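Local coordinates for uncharacterized protein DUF4425 (Bacteroides vulgatus, PDB 3U6G) that is of unknown function but is probably a lipoprotein with an immunoglobulin-like beta fold, of a PLAT/LH2- and C2-like family that may bind calcium, at residues A[11-16]-A[58-63]. Residues are numbered along the deposited sequence; the frame is centred on the assembly and turned at random. Where two conformers were deposited one is given.
Sequences KIVIQQ and TATMSC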
ATOM      1  N   LYS A  11     -10.078  -0.010  -9.927  1.00 13.97           N
ATOM      2  CA  LYS A  11      -9.459  -1.253 -10.343  1.00 14.31           C
ATOM      3  C   LYS A  11      -7.976  -1.068 -10.575  1.00 13.71           C
ATOM      4  O   LYS A  11      -7.557  -0.024 -11.072  1.00 14.10           O
ATOM      5  CB  LYS A  11     -10.128  -1.746 -11.637  1.00 16.76           C
ATOM      6  CG  LYS A  11      -9.584  -3.062 -12.168  1.00 16.52           C
ATOM      7  CD  LYS A  11     -10.535  -3.756 -13.130  1.00 24.42           C
ATOM      8  CE  LYS A  11     -10.700  -3.002 -14.402  1.00 25.69           C
ATOM      9  NZ  LYS A  11     -11.486  -3.829 -15.387  1.00 26.07           N
ATOM     10  N   ILE A  12      -7.211  -2.116 -10.267  1.00 13.70           N
ATOM     11  CA  ILE A  12      -5.809  -2.214 -10.623  1.00 13.93           C
ATOM     12  C   ILE A  12      -5.589  -3.481 -11.427  1.00 14.64           C
ATOM     13  O   ILE A  12      -6.027  -4.549 -11.047  1.00 15.84           O
ATOM     14  CB  ILE A  12      -4.921  -2.282  -9.351  1.00 16.16           C
ATOM     15  CG1 ILE A  12      -4.980  -0.957  -8.590  1.00 20.01           C
ATOM     16  CG2 ILE A  12      -3.473  -2.680  -9.686  1.00 19.40           C
ATOM     17  CD1 ILE A  12      -4.169   0.164  -9.172  1.00 23.21           C
ATOM     18  N   VAL A  13      -4.902  -3.333 -12.550  1.00 14.75           N
ATOM     19  CA  VAL A  13      -4.465  -4.459 -13.348  1.00 15.03           C
ATOM     20  C   VAL A  13      -2.948  -4.475 -13.361  1.00 15.86           C
ATOM     21  O   VAL A  13      -2.323  -3.442 -13.564  1.00 17.11           O
ATOM     22  CB  VAL A  13      -4.972  -4.348 -14.800  1.00 17.31           C
ATOM     23  CG1 VAL A  13      -4.296  -5.433 -15.682  1.00 22.19           C
ATOM     24  CG2 VAL A  13      -6.475  -4.489 -14.838  1.00 16.72           C
ATOM     25  N   ILE A  14      -2.362  -5.652 -13.130  1.00 17.03           N
ATOM     26  CA  ILE A  14      -0.910  -5.815 -13.194  1.00 17.20           C
ATOM     27  C   ILE A  14      -0.562  -6.859 -14.242  1.00 17.79           C
ATOM     28  O   ILE A  14      -1.156  -7.941 -14.275  1.00 20.84           O
ATOM     29  CB  ILE A  14      -0.317  -6.247 -11.828  1.00 20.24           C
ATOM     30  CG1 ILE A  14      -0.711  -5.235 -10.748  1.00 22.73           C
ATOM     31  CG2 ILE A  14       1.186  -6.380 -11.931  1.00 22.24           C
ATOM     32  CD1 ILE A  14      -0.443  -5.680  -9.338  1.00 28.76           C
ATOM     33  N   GLN A  15       0.387  -6.515 -15.111  1.00 19.90           N
ATOM     34  CA  GLN A  15       0.901  -7.464 -16.103  1.00 21.32           C
ATOM     35  C   GLN A  15       2.415  -7.492 -16.029  1.00 25.59           C
ATOM     36  O   GLN A  15       3.036  -6.462 -15.886  1.00 26.96           O
ATOM     37  CB  GLN A  15       0.501  -7.043 -17.510  1.00 25.49           C
ATOM     38  CG  GLN A  15      -0.992  -7.049 -17.761  1.00 27.93           C
ATOM     39  CD  GLN A  15      -1.348  -6.768 -19.207  1.00 33.14           C
ATOM     40  OE1 GLN A  15      -0.977  -5.734 -19.760  1.00 37.19           O
ATOM     41  NE2 GLN A  15      -2.076  -7.691 -19.829  1.00 44.24           N
ATOM     42  N   GLN A  16       3.013  -8.669 -16.161  1.00 25.11           N
ATOM     43  CA  GLN A  16       4.467  -8.756 -16.193  1.00 27.56           C
ATOM     44  C   GLN A  16       4.905  -9.524 -17.419  1.00 30.02           C
ATOM     45  O   GLN A  16       4.145 -10.327 -17.938  1.00 25.73           O
ATOM     46  CB  GLN A  16       5.014  -9.429 -14.932  1.00 25.82           C
ATOM     47  CG  GLN A  16       4.490 -10.837 -14.697  1.00 27.00           C
ATOM     48  CD  GLN A  16       5.312 -11.598 -13.686  1.00 24.29           C
ATOM     49  OE1 GLN A  16       6.393 -11.156 -13.283  1.00 29.85           O
ATOM     50  NE2 GLN A  16       4.798 -12.753 -13.253  1.00 31.08           N
ATOM     51  N   THR A  58       1.449 -15.069 -12.499  1.00 30.20           N
ATOM     52  CA  THR A  58       0.778 -15.289 -13.758  1.00 33.08           C
ATOM     53  C   THR A  58       1.082 -14.074 -14.628  1.00 34.73           C
ATOM     54  O   THR A  58       1.707 -13.112 -14.154  1.00 34.71           O
ATOM     55  CB  THR A  58      -0.743 -15.467 -13.542  1.00 38.32           C
ATOM     56  OG1 THR A  58      -1.279 -14.316 -12.881  1.00 40.11           O
ATOM     57  CG2 THR A  58      -1.026 -16.707 -12.687  1.00 39.71           C
ATOM     58  N   ALA A  59       0.664 -14.120 -15.892  1.00 30.78           N
ATOM     59  CA  ALA A  59       0.847 -12.975 -16.784  1.00 31.18           C
ATOM     60  C   ALA A  59       0.018 -11.740 -16.381  1.00 30.02           C
ATOM     61  O   ALA A  59       0.499 -10.618 -16.544  1.00 29.60           O
ATOM     62  CB  ALA A  59       0.544 -13.357 -18.231  1.00 38.35           C
ATOM     63  N   THR A  60      -1.212 -11.949 -15.893  1.00 27.88           N
ATOM     64  CA  THR A  60      -2.125 -10.858 -15.531  1.00 25.46           C
ATOM     65  C   THR A  60      -2.892 -11.125 -14.241  1.00 25.37           C
ATOM     66  O   THR A  60      -3.392 -12.223 -14.009  1.00 31.90           O
ATOM     67  CB  THR A  60      -3.194 -10.580 -16.640  1.00 26.04           C
ATOM     68  OG1 THR A  60      -2.563 -10.497 -17.918  1.00 30.77           O
ATOM     69  CG2 THR A  60      -3.965  -9.279 -16.362  1.00 25.17           C
HETATM   70  N   MSE A  61      -2.983 -10.097 -13.410  1.00 22.34           N
HETATM   71  CA  MSE A  61      -3.880 -10.141 -12.271  0.50 22.51           C
HETATM   72  C   MSE A  61      -4.602  -8.812 -12.149  1.00 21.42           C
HETATM   73  O   MSE A  61      -4.101  -7.766 -12.528  1.00 21.15           O
HETATM   74  CB  MSE A  61      -3.131 -10.503 -10.990  0.50 26.26           C
HETATM   75  CG  MSE A  61      -2.242  -9.428 -10.439  0.50 28.99           C
HETATM   76 SE   MSE A  61      -3.168  -8.208  -9.220  0.38 45.77          SE
HETATM   77  CE  MSE A  61      -4.631  -9.314  -8.667  0.50 23.22           C
ATOM     78  N   SER A  62      -5.824  -8.872 -11.652  1.00 20.48           N
ATOM     79  CA  SER A  62      -6.551  -7.654 -11.403  1.00 21.10           C
ATOM     80  C   SER A  62      -7.309  -7.738 -10.094  1.00 19.72           C
ATOM     81  O   SER A  62      -7.639  -8.830  -9.605  1.00 23.71           O
ATOM     82  CB  SER A  62      -7.497  -7.339 -12.555  1.00 26.85           C
ATOM     83  OG  SER A  62      -8.358  -8.420 -12.777  1.00 34.14           O
ATOM     84  N   CYS A  63      -7.613  -6.562  -9.571  1.00 18.44           N
ATOM     85  CA  CYS A  63      -8.303  -6.407  -8.307  1.00 17.98           C
ATOM     86  C   CYS A  63      -9.187  -5.167  -8.431  1.00 16.38           C
ATOM     87  O   CYS A  63      -8.750  -4.157  -8.956  1.00 19.24           O
ATOM     88  CB  CYS A  63      -7.264  -6.241  -7.159  1.00 17.78           C
ATOM     89  SG  CYS A  63      -8.017  -6.153  -5.512  1.00 23.26           S
TER
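Ile-14 and Met-61, a selenomethionine here, form a hydrogen-bonded antiparallel pair: Ile-14 N reaches Met-61 O at 2.8 Å, nearly straight at 174°, and Met-61 N returns a bond to Ile-14 O. Ile-12 and Cys-63 repeat this pair of hydrogen bonds two residues along, making a regular ladder within the antiparallel sheet of an immunoglobulin-like fold. At the far end Gln-16 N still reaches Ala-59 O (3.2 Å), although Ala-59 lies just before strand 60-65. The amide of Gln-16 adds a second tie, its NE2 lying 3.2 Å from Thr-58 O and standing above that carbonyl's plane; with chi1 at 59° the chain swings across to the turn. Thr-58 OG1 in turn donates to Thr-60 O from above its carbonyl plane.

Side chains alternate between the faces. The branched aliphatic Ile-12 and Ile-14 and the small Cys-63 point into the core against Met-72 and Cys-74 of strand 71-80. Met-61 lies alongside Ile-14, pointing the same way, its SE near Ile-14 CD1 in one of two modelled conformers. On the more open face, solvent access suits polar Gln-15, Thr-60 and Ser-62, and beta-branched Val-13 fits an extended strand. There Gln-15 lies alongside Thr-60, joined by a weak NE2 to OG1 bond, and Val-13 CG2 meets Ser-62 CB at 3.8 Å.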